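Local coordinates for electron transfer flavoprotein, alpha subunit (Thermotoga maritima, PDB 7KOE) that probably relays electrons between redox partners as the flavin-adenine dinucleotide-binding alpha subunit of an electron transfer flavoprotein, at residues Asp87-Tyr92 with Ile182-Tyr186; Lys5-Ile11 with Ser39-Leu45; Tyr76-Lys82 with Glu107-Val112. All blocks are in the same frame, centred on the assembly; numbering follows the deposited sequence.

Contact 1 of 3, residues Asp87-Tyr92 with Ile182-Tyr186; sequences DMVRKY and IEEEY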
loop_
_atom_site.group_PDB
_atom_site.type_symbol
_atom_site.label_atom_id
_atom_site.label_comp_id
_atom_site.label_asym_id
_atom_site.label_seq_id
_atom_site.Cartn_x
_atom_site.Cartn_y
_atom_site.Cartn_z
ATOM N N ASP B 87 51.963 29.441 -5.607
ATOM C CA ASP B 87 53.353 29.086 -5.378
ATOM C C ASP B 87 53.576 28.630 -3.945
ATOM O O ASP B 87 54.429 27.773 -3.702
ATOM C CB ASP B 87 54.263 30.265 -5.713
ATOM C CG ASP B 87 54.486 30.416 -7.203
ATOM O OD1 ASP B 87 54.114 29.494 -7.956
ATOM O OD2 ASP B 87 55.039 31.452 -7.625
ATOM N N MET B 88 52.818 29.171 -2.996
ATOM C CA MET B 88 52.888 28.750 -1.604
ATOM C C MET B 88 52.025 27.532 -1.317
ATOM O O MET B 88 52.008 27.052 -0.181
ATOM C CB MET B 88 52.479 29.899 -0.683
ATOM C CG MET B 88 53.415 31.090 -0.755
ATOM S SD MET B 88 55.151 30.619 -0.642
ATOM C CE MET B 88 55.762 31.166 -2.232
ATOM N N VAL B 89 51.296 27.041 -2.313
ATOM C CA VAL B 89 50.613 25.758 -2.225
ATOM C C VAL B 89 51.380 24.668 -2.960
ATOM O O VAL B 89 51.447 23.533 -2.465
ATOM C CB VAL B 89 49.167 25.893 -2.746
ATOM C CG1 VAL B 89 48.421 24.582 -2.702
ATOM C CG2 VAL B 89 48.434 26.864 -1.880
ATOM N N ARG B 90 52.013 24.991 -4.084
ATOM C CA ARG B 90 52.864 24.024 -4.759
ATOM C C ARG B 90 54.139 23.734 -3.974
ATOM O O ARG B 90 54.681 22.627 -4.068
ATOM C CB ARG B 90 53.208 24.523 -6.161
ATOM C CG ARG B 90 52.124 24.243 -7.182
ATOM C CD ARG B 90 52.464 24.850 -8.530
ATOM N NE ARG B 90 51.556 24.387 -9.572
ATOM C CZ ARG B 90 50.398 24.968 -9.864
ATOM N NH1 ARG B 90 50.006 26.041 -9.193
ATOM N NH2 ARG B 90 49.632 24.478 -10.828
ATOM N N LYS B 91 54.620 24.696 -3.183
ATOM C CA LYS B 91 55.859 24.497 -2.439
ATOM C C LYS B 91 55.642 23.677 -1.174
ATOM O O LYS B 91 56.356 22.696 -0.940
ATOM C CB LYS B 91 56.482 25.849 -2.085
ATOM C CG LYS B 91 57.711 25.762 -1.206
ATOM C CD LYS B 91 58.334 27.132 -0.997
ATOM C CE LYS B 91 59.074 27.600 -2.237
ATOM N NZ LYS B 91 59.756 28.901 -2.011
ATOM N N TYR B 92 54.664 24.053 -0.351
ATOM C CA TYR B 92 54.497 23.438 0.957
ATOM C C TYR B 92 53.505 22.285 0.973
ATOM O O TYR B 92 53.497 21.523 1.946
ATOM C CB TYR B 92 54.065 24.493 1.980
ATOM C CG TYR B 92 55.086 25.591 2.143
ATOM C CD1 TYR B 92 56.202 25.411 2.950
ATOM C CD2 TYR B 92 54.946 26.800 1.477
ATOM C CE1 TYR B 92 57.145 26.408 3.095
ATOM C CE2 TYR B 92 55.886 27.803 1.616
ATOM C CZ TYR B 92 56.982 27.600 2.426
ATOM O OH TYR B 92 57.918 28.596 2.568
ATOM N N ILE B 182 57.528 32.111 8.886
ATOM C CA ILE B 182 58.320 31.921 7.677
ATOM C C ILE B 182 58.120 33.128 6.773
ATOM O O ILE B 182 57.019 33.358 6.263
ATOM C CB ILE B 182 57.929 30.627 6.953
ATOM C CG1 ILE B 182 58.056 29.420 7.883
ATOM C CG2 ILE B 182 58.781 30.445 5.716
ATOM C CD1 ILE B 182 56.727 28.869 8.349
ATOM N N GLU B 183 59.180 33.900 6.568
ATOM C CA GLU B 183 59.150 34.996 5.611
ATOM C C GLU B 183 59.696 34.512 4.276
ATOM O O GLU B 183 60.857 34.102 4.183
ATOM C CB GLU B 183 59.949 36.207 6.100
ATOM C CG GLU B 183 59.269 37.012 7.195
ATOM C CD GLU B 183 59.534 36.470 8.579
ATOM O OE1 GLU B 183 60.316 35.507 8.703
ATOM O OE2 GLU B 183 58.961 37.012 9.547
ATOM N N GLU B 184 58.852 34.553 3.254
ATOM C CA GLU B 184 59.252 34.275 1.881
ATOM C C GLU B 184 59.099 35.584 1.120
ATOM O O GLU B 184 57.980 35.998 0.804
ATOM C CB GLU B 184 58.407 33.157 1.273
ATOM C CG GLU B 184 58.783 32.798 -0.154
ATOM C CD GLU B 184 60.147 32.144 -0.270
ATOM O OE1 GLU B 184 60.575 31.465 0.688
ATOM O OE2 GLU B 184 60.794 32.318 -1.323
ATOM N N GLU B 185 60.218 36.248 0.852
ATOM C CA GLU B 185 60.191 37.542 0.176
ATOM C C GLU B 185 59.871 37.301 -1.292
ATOM O O GLU B 185 60.753 36.994 -2.098
ATOM C CB GLU B 185 61.516 38.269 0.353
ATOM C CG GLU B 185 61.578 39.123 1.612
ATOM C CD GLU B 185 61.828 38.303 2.864
ATOM O OE1 GLU B 185 62.569 37.304 2.789
ATOM O OE2 GLU B 185 61.293 38.666 3.934
ATOM N N TYR B 186 58.593 37.437 -1.630
ATOM C CA TYR B 186 58.079 37.008 -2.920
ATOM C C TYR B 186 58.452 37.995 -4.014
ATOM O O TYR B 186 58.374 39.212 -3.829
ATOM C CB TYR B 186 56.560 36.860 -2.852
ATOM C CG TYR B 186 55.983 35.979 -3.926
ATOM C CD1 TYR B 186 55.907 34.605 -3.747
ATOM C CD2 TYR B 186 55.514 36.513 -5.118
ATOM C CE1 TYR B 186 55.382 33.788 -4.729
ATOM C CE2 TYR B 186 54.985 35.699 -6.107
ATOM C CZ TYR B 186 54.925 34.340 -5.904
ATOM O OH TYR B 186 54.400 33.532 -6.881
#
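Lys91 NZ faces the carboxylate of Glu184 in a long salt bridge, 3.6 Å from OE2, with OE1 only slightly farther at 3.8 Å, so neither oxygen is clearly preferred. The two chains arrive from opposite directions. CG of Lys91 is anti to its backbone N (chi1 175°) and the chain then bends at chi3 (-75°), which swings the amine toward the strand; Glu184 bends at chi2. On the way, Lys91 CG passes over the centre of the Tyr92 ring, 3.9 Å above its plane, lying against one face of that ring, while the Tyr92 hydroxyl runs past Ile182 with OH 3.8 Å from CG2. Beside the ion pair, Met88 supplies the apolar part of the contact. Its bent chain carries CE to the edge of the Tyr186 ring, near the ring plane and 3.6 Å from CE1, and CE also lies 4.0 Å from Glu184 CG. The hydroxyl end of Tyr186 is directed to the start of segment 87-92, where its modelled closeness to Asp87 is doubtful; a weak hydrogen bond joins Tyr186 OH to Lys83 O. Strand 65-69 backs the apolar part of the contact: Met88 rests on Leu66 and Val68, Tyr92 on Leu66 and Tyr186 on Val68, and the backbone of 182-186 is hydrogen-bonded to the same strand. A long ion pair at the surface thus flanks a small methionine-tyrosine contact, where helix 87-90 packs against strand 181-185, the outermost strand within this chain on this side of the parallel sheet in the Rossmann-like alpha/beta domain of electron transfer flavoproteins.

Contact 2 of 3, residues Lys5-Ile11 with Ser39-Leu45; sequences KIIFVLI and SEVWGVL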
loop_
_atom_site.group_PDB
_atom_site.type_symbol
_atom_site.label_atom_id
_atom_site.label_comp_id
_atom_site.label_asym_id
_atom_site.label_seq_id
_atom_site.Cartn_x
_atom_site.Cartn_y
_atom_site.Cartn_z
ATOM N N LYS B 5 50.538 16.782 6.189
ATOM C CA LYS B 5 49.192 17.148 6.637
ATOM C C LYS B 5 49.280 18.481 7.382
ATOM O O LYS B 5 49.405 18.559 8.605
ATOM C CB LYS B 5 48.583 16.051 7.499
ATOM C CG LYS B 5 48.211 14.805 6.718
ATOM C CD LYS B 5 47.552 13.769 7.607
ATOM C CE LYS B 5 47.254 12.498 6.829
ATOM N NZ LYS B 5 46.205 12.717 5.796
ATOM N N ILE B 6 49.219 19.543 6.594
ATOM C CA ILE B 6 49.597 20.884 7.010
ATOM C C ILE B 6 48.465 21.816 6.584
ATOM O O ILE B 6 48.366 22.224 5.428
ATOM C CB ILE B 6 50.963 21.250 6.414
ATOM C CG1 ILE B 6 51.354 22.710 6.619
ATOM C CG2 ILE B 6 51.155 20.732 4.971
ATOM C CD1 ILE B 6 52.757 22.940 6.145
ATOM N N ILE B 7 47.574 22.154 7.510
ATOM C CA ILE B 7 46.341 22.814 7.091
ATOM C C ILE B 7 46.554 24.327 7.088
ATOM O O ILE B 7 47.184 24.888 7.989
ATOM C CB ILE B 7 45.150 22.381 7.960
ATOM C CG1 ILE B 7 45.319 22.746 9.432
ATOM C CG2 ILE B 7 44.997 20.872 7.876
ATOM C CD1 ILE B 7 44.159 22.296 10.293
ATOM N N PHE B 8 46.089 24.982 6.028
ATOM C CA PHE B 8 46.328 26.403 5.820
ATOM C C PHE B 8 45.106 27.215 6.215
ATOM O O PHE B 8 43.971 26.744 6.130
ATOM C CB PHE B 8 46.660 26.701 4.356
ATOM C CG PHE B 8 48.096 26.472 3.981
ATOM C CD1 PHE B 8 48.982 25.866 4.854
ATOM C CD2 PHE B 8 48.556 26.871 2.739
ATOM C CE1 PHE B 8 50.297 25.660 4.490
ATOM C CE2 PHE B 8 49.869 26.673 2.371
ATOM C CZ PHE B 8 50.740 26.067 3.246
ATOM N N VAL B 9 45.351 28.447 6.651
ATOM C CA VAL B 9 44.308 29.436 6.896
ATOM C C VAL B 9 44.822 30.763 6.362
ATOM O O VAL B 9 45.893 31.222 6.769
ATOM C CB VAL B 9 43.948 29.565 8.391
ATOM C CG1 VAL B 9 43.152 30.830 8.642
ATOM C CG2 VAL B 9 43.166 28.364 8.881
ATOM N N LEU B 10 44.082 31.375 5.445
ATOM C CA LEU B 10 44.471 32.667 4.903
ATOM C C LEU B 10 44.001 33.773 5.836
ATOM O O LEU B 10 42.898 33.714 6.385
ATOM C CB LEU B 10 43.885 32.869 3.506
ATOM C CG LEU B 10 44.580 33.833 2.541
ATOM C CD1 LEU B 10 44.330 33.361 1.135
ATOM C CD2 LEU B 10 44.104 35.268 2.685
ATOM N N ILE B 11 44.847 34.784 6.011
ATOM C CA ILE B 11 44.544 35.931 6.856
ATOM C C ILE B 11 44.183 37.100 5.951
ATOM O O ILE B 11 45.018 37.576 5.173
ATOM C CB ILE B 11 45.709 36.291 7.794
ATOM C CG1 ILE B 11 45.911 35.215 8.866
ATOM C CG2 ILE B 11 45.458 37.629 8.471
ATOM C CD1 ILE B 11 46.953 34.170 8.540
ATOM N N SER B 39 48.845 16.850 12.518
ATOM C CA SER B 39 48.595 18.044 11.726
ATOM C C SER B 39 48.944 19.298 12.520
ATOM O O SER B 39 49.083 19.273 13.745
ATOM C CB SER B 39 47.138 18.104 11.262
ATOM O OG SER B 39 46.270 17.949 12.363
ATOM N N GLU B 40 49.076 20.408 11.793
ATOM C CA GLU B 40 49.432 21.701 12.362
ATOM C C GLU B 40 48.730 22.807 11.585
ATOM O O GLU B 40 48.554 22.714 10.369
ATOM C CB GLU B 40 50.947 21.914 12.335
ATOM C CG GLU B 40 51.594 21.478 11.030
ATOM C CD GLU B 40 53.017 21.967 10.885
ATOM O OE1 GLU B 40 53.901 21.158 10.538
ATOM O OE2 GLU B 40 53.252 23.168 11.115
ATOM N N VAL B 41 48.345 23.864 12.295
ATOM C CA VAL B 41 47.568 24.958 11.717
ATOM C C VAL B 41 48.540 26.056 11.299
ATOM O O VAL B 41 49.063 26.793 12.134
ATOM C CB VAL B 41 46.524 25.487 12.700
ATOM C CG1 VAL B 41 45.784 26.681 12.111
ATOM C CG2 VAL B 41 45.568 24.387 13.086
ATOM N N TRP B 42 48.766 26.184 9.998
ATOM C CA TRP B 42 49.568 27.283 9.489
ATOM C C TRP B 42 48.717 28.541 9.358
ATOM O O TRP B 42 47.519 28.555 9.650
ATOM C CB TRP B 42 50.186 26.916 8.144
ATOM C CG TRP B 42 51.527 26.298 8.252
ATOM C CD1 TRP B 42 51.942 25.410 9.193
ATOM C CD2 TRP B 42 52.642 26.514 7.382
ATOM N NE1 TRP B 42 53.246 25.056 8.964
ATOM C CE2 TRP B 42 53.705 25.734 7.867
ATOM C CE3 TRP B 42 52.848 27.302 6.248
ATOM C CZ2 TRP B 42 54.946 25.695 7.243
ATOM C CZ3 TRP B 42 54.084 27.270 5.635
ATOM C CH2 TRP B 42 55.117 26.473 6.134
ATOM N N GLY B 43 49.355 29.621 8.927
ATOM C CA GLY B 43 48.649 30.825 8.546
ATOM C C GLY B 43 49.374 31.528 7.422
ATOM O O GLY B 43 50.551 31.865 7.561
ATOM N N VAL B 44 48.700 31.756 6.303
ATOM C CA VAL B 44 49.304 32.412 5.151
ATOM C C VAL B 44 48.920 33.880 5.185
ATOM O O VAL B 44 47.738 34.219 5.301
ATOM C CB VAL B 44 48.866 31.755 3.833
ATOM C CG1 VAL B 44 49.766 32.208 2.702
ATOM C CG2 VAL B 44 48.903 30.253 3.967
ATOM N N LEU B 45 49.915 34.752 5.087
ATOM C CA LEU B 45 49.681 36.179 5.208
ATOM C C LEU B 45 50.559 36.877 4.184
ATOM O O LEU B 45 51.744 36.555 4.061
ATOM C CB LEU B 45 49.986 36.655 6.632
ATOM C CG LEU B 45 49.397 37.970 7.139
ATOM C CD1 LEU B 45 49.219 37.875 8.640
ATOM C CD2 LEU B 45 50.265 39.153 6.802
#
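Ile6 CD1 sits over one face of the Trp42 indole, 3.6 Å from the centroid of the five-membered ring, a CH-pi contact between neighbouring parallel strands of a beta-alpha-beta crossover whose helix is 21-33. Ile6 reaches the ring because its chain is fully extended, with CG1 anti to the backbone N (chi1 171°) and CD1 continuing straight on. Phe8 points the same way as Trp42, and the planes of its ring and the indole's six-membered ring are only 14° apart; they are slid so far that overlap is slight, Phe8 CE1 coming 3.5 Å from Trp42 CE3. Val44 CG2 lies over a face of Phe8, 4.0 Å from the ring centroid. The other side of the sheet is aliphatic: Ile7 CD1 meets Val41 CG2 at 3.8 Å, and both residues pack on Ala29 of helix 21-33. Behind these side chains, the backbones set the spacing. Ile7 N bonds to Glu40 O and Ile7 O accepts from Trp42 N at 2.9 Å; farther along, Val9 O takes Val44 N and Ile11 N gives to Val44 O. Between these pairs Val9 N stands 3.7 Å from Trp42 O with no hydrogen bond, where strand 40-46 is interrupted. Farther out, Pro94 touches Phe8, while Lys64, Leu66 and the Tyr92 ring, its plane at about 55° to the indole, touch Trp42. The turn of the indole is also set by a bond from within its own strand: Trp42 NE1 donates to Glu40 OE2 at 2.9 Å, the oxygen lying almost in the ring plane while the N-H meets it from above the carboxylate plane.

Contact 3 of 3, residues Tyr76-Lys82 with Glu107-Val112; sequences YVNYLYK and ELAGMV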
loop_
_atom_site.group_PDB
_atom_site.type_symbol
_atom_site.label_atom_id
_atom_site.label_comp_id
_atom_site.label_asym_id
_atom_site.label_seq_id
_atom_site.Cartn_x
_atom_site.Cartn_y
_atom_site.Cartn_z
ATOM N N TYR B 76 44.480 44.775 -2.193
ATOM C CA TYR B 76 43.919 43.515 -2.663
ATOM C C TYR B 76 43.814 43.554 -4.180
ATOM O O TYR B 76 42.989 44.286 -4.735
ATOM C CB TYR B 76 42.555 43.237 -2.042
ATOM C CG TYR B 76 41.901 42.030 -2.665
ATOM C CD1 TYR B 76 42.421 40.761 -2.462
ATOM C CD2 TYR B 76 40.777 42.158 -3.475
ATOM C CE1 TYR B 76 41.838 39.653 -3.035
ATOM C CE2 TYR B 76 40.188 41.050 -4.054
ATOM C CZ TYR B 76 40.726 39.803 -3.829
ATOM O OH TYR B 76 40.147 38.696 -4.394
ATOM N N VAL B 77 44.656 42.775 -4.847
ATOM C CA VAL B 77 44.513 42.481 -6.264
ATOM C C VAL B 77 44.539 40.967 -6.379
ATOM O O VAL B 77 45.554 40.334 -6.059
ATOM C CB VAL B 77 45.612 43.121 -7.120
ATOM C CG1 VAL B 77 45.564 42.572 -8.532
ATOM C CG2 VAL B 77 45.450 44.627 -7.144
ATOM N N ASN B 78 43.421 40.383 -6.817
ATOM C CA ASN B 78 43.301 38.935 -6.932
ATOM C C ASN B 78 44.213 38.360 -8.004
ATOM O O ASN B 78 44.530 37.168 -7.959
ATOM C CB ASN B 78 41.858 38.570 -7.246
ATOM C CG ASN B 78 41.317 39.343 -8.427
ATOM O OD1 ASN B 78 40.835 40.463 -8.277
ATOM N ND2 ASN B 78 41.411 38.758 -9.612
ATOM N N TYR B 79 44.615 39.177 -8.973
ATOM C CA TYR B 79 45.583 38.743 -9.970
ATOM C C TYR B 79 46.950 38.506 -9.342
ATOM O O TYR B 79 47.669 37.580 -9.734
ATOM C CB TYR B 79 45.657 39.791 -11.077
ATOM C CG TYR B 79 46.775 39.599 -12.059
ATOM C CD1 TYR B 79 46.912 38.407 -12.761
ATOM C CD2 TYR B 79 47.682 40.619 -12.306
ATOM C CE1 TYR B 79 47.935 38.231 -13.670
ATOM C CE2 TYR B 79 48.706 40.455 -13.214
ATOM C CZ TYR B 79 48.827 39.259 -13.894
ATOM O OH TYR B 79 49.845 39.083 -14.802
ATOM N N LEU B 80 47.318 39.321 -8.353
ATOM C CA LEU B 80 48.615 39.181 -7.702
ATOM C C LEU B 80 48.591 38.149 -6.587
ATOM O O LEU B 80 49.592 37.457 -6.373
ATOM C CB LEU B 80 49.066 40.528 -7.145
ATOM C CG LEU B 80 49.235 41.641 -8.173
ATOM C CD1 LEU B 80 49.479 42.966 -7.480
ATOM C CD2 LEU B 80 50.371 41.310 -9.121
ATOM N N TYR B 81 47.474 38.044 -5.862
ATOM C CA TYR B 81 47.366 37.069 -4.783
ATOM C C TYR B 81 47.376 35.644 -5.317
ATOM O O TYR B 81 47.968 34.753 -4.702
ATOM C CB TYR B 81 46.091 37.307 -3.985
ATOM C CG TYR B 81 46.214 38.269 -2.833
ATOM C CD1 TYR B 81 46.480 39.610 -3.048
ATOM C CD2 TYR B 81 46.035 37.836 -1.529
ATOM C CE1 TYR B 81 46.576 40.492 -1.995
ATOM C CE2 TYR B 81 46.125 38.707 -0.470
ATOM C CZ TYR B 81 46.398 40.034 -0.708
ATOM O OH TYR B 81 46.494 40.905 0.349
ATOM N N LYS B 82 46.722 35.413 -6.457
ATOM C CA LYS B 82 46.661 34.077 -7.040
ATOM C C LYS B 82 48.024 33.618 -7.538
ATOM O O LYS B 82 48.323 32.421 -7.501
ATOM C CB LYS B 82 45.637 34.058 -8.176
ATOM C CG LYS B 82 45.329 32.693 -8.768
ATOM C CD LYS B 82 45.933 32.550 -10.154
ATOM C CE LYS B 82 45.337 33.552 -11.121
ATOM N NZ LYS B 82 45.939 33.432 -12.474
ATOM N N GLU B 107 36.177 35.435 -4.146
ATOM C CA GLU B 107 36.732 35.698 -5.468
ATOM C C GLU B 107 38.131 35.110 -5.600
ATOM O O GLU B 107 38.488 34.575 -6.656
ATOM C CB GLU B 107 36.727 37.206 -5.724
ATOM C CG GLU B 107 37.822 37.728 -6.622
ATOM C CD GLU B 107 37.649 39.188 -6.950
ATOM O OE1 GLU B 107 37.047 39.915 -6.135
ATOM O OE2 GLU B 107 38.105 39.611 -8.027
ATOM N N LEU B 108 38.919 35.165 -4.525
ATOM C CA LEU B 108 40.285 34.649 -4.557
ATOM C C LEU B 108 40.308 33.131 -4.613
ATOM O O LEU B 108 41.134 32.547 -5.322
ATOM C CB LEU B 108 41.045 35.132 -3.328
ATOM C CG LEU B 108 42.565 35.137 -3.245
ATOM C CD1 LEU B 108 42.932 36.278 -2.354
ATOM C CD2 LEU B 108 43.084 33.852 -2.653
ATOM N N ALA B 109 39.434 32.479 -3.844
ATOM C CA ALA B 109 39.446 31.025 -3.763
ATOM C C ALA B 109 39.035 30.382 -5.076
ATOM O O ALA B 109 39.521 29.297 -5.408
ATOM C CB ALA B 109 38.529 30.558 -2.640
ATOM N N GLY B 110 38.150 31.033 -5.831
ATOM C CA GLY B 110 37.785 30.524 -7.138
ATOM C C GLY B 110 38.925 30.574 -8.133
ATOM O O GLY B 110 39.048 29.686 -8.977
ATOM N N MET B 111 39.773 31.602 -8.047
ATOM C CA MET B 111 40.932 31.673 -8.930
ATOM C C MET B 111 42.009 30.684 -8.520
ATOM O O MET B 111 42.736 30.170 -9.376
ATOM C CB MET B 111 41.520 33.081 -8.934
ATOM C CG MET B 111 40.536 34.186 -9.198
ATOM S SD MET B 111 41.382 35.735 -9.537
ATOM C CE MET B 111 42.032 35.407 -11.171
ATOM N N VAL B 112 42.131 30.416 -7.223
ATOM C CA VAL B 112 43.212 29.578 -6.725
ATOM C C VAL B 112 42.928 28.110 -7.009
ATOM O O VAL B 112 43.796 27.384 -7.506
ATOM C CB VAL B 112 43.433 29.850 -5.224
ATOM C CG1 VAL B 112 44.203 28.732 -4.561
ATOM C CG2 VAL B 112 44.173 31.156 -5.042
#
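With CG set between its backbone N and carbonyl carbon (chi1 52°), Asn78 turns its amide toward helix 103-113, and Met111, bent at chi3 (72°), brings its sulfur to meet it: ND2 gives a weak hydrogen bond to SD at 3.0 Å. The amide's other end, OD1, is 2.9 Å from Glu107 OE2. These two acceptors do not bond each other; both bind Arg176 NH2 of the neighbouring electron transfer flavoprotein chain, whose charge probably makes their closeness tolerable. Tyr76 lies across the Glu107 stem, its OH 3.4 Å from CG, with the carboxylate turned nearly perpendicular to the ring. Leu108 CD1 sits against both tyrosines, at the edge of Tyr76 and 3.6 Å from Tyr81 CD2. At the far end Lys82 passes across Met111, CE to CE 3.8 Å. An alanine in place of Glu107 would probably leave Arg176 of the partner chain without its carboxylate mate and Tyr76 OH without the stem it rests on. The helix segments 78-82 and 107-112 cross at -48° with axes 9.6 Å apart, a helix-helix packing of an alpha/beta domain whose polar end forms part of the interface between flavoprotein subunits.

In the fold
All three contacts lie in the electron transfer flavoprotein domain of the chain. Contact 2 closes first along the sequence; contacts 3 and 1 then interleave, since helices 78-84 and 87-90 follow each other while their partners lie farther on. Strands 6-9, 40-46, 65-69 and 181-185 are consecutive in the seven-stranded sheet, so contact 2 sits near its middle and contact 1 at its edge within this chain, centres 12 Å apart. They join directly where Tyr92 and Ile182 meet Trp42 and where Met88 and Tyr92 meet Phe8. Contact 3, about 15 Å from contact 1 and 17 Å from contact 2 between centres, touches contact 2 through Leu108 and Leu10, linking the sheet to the partner-chain interface.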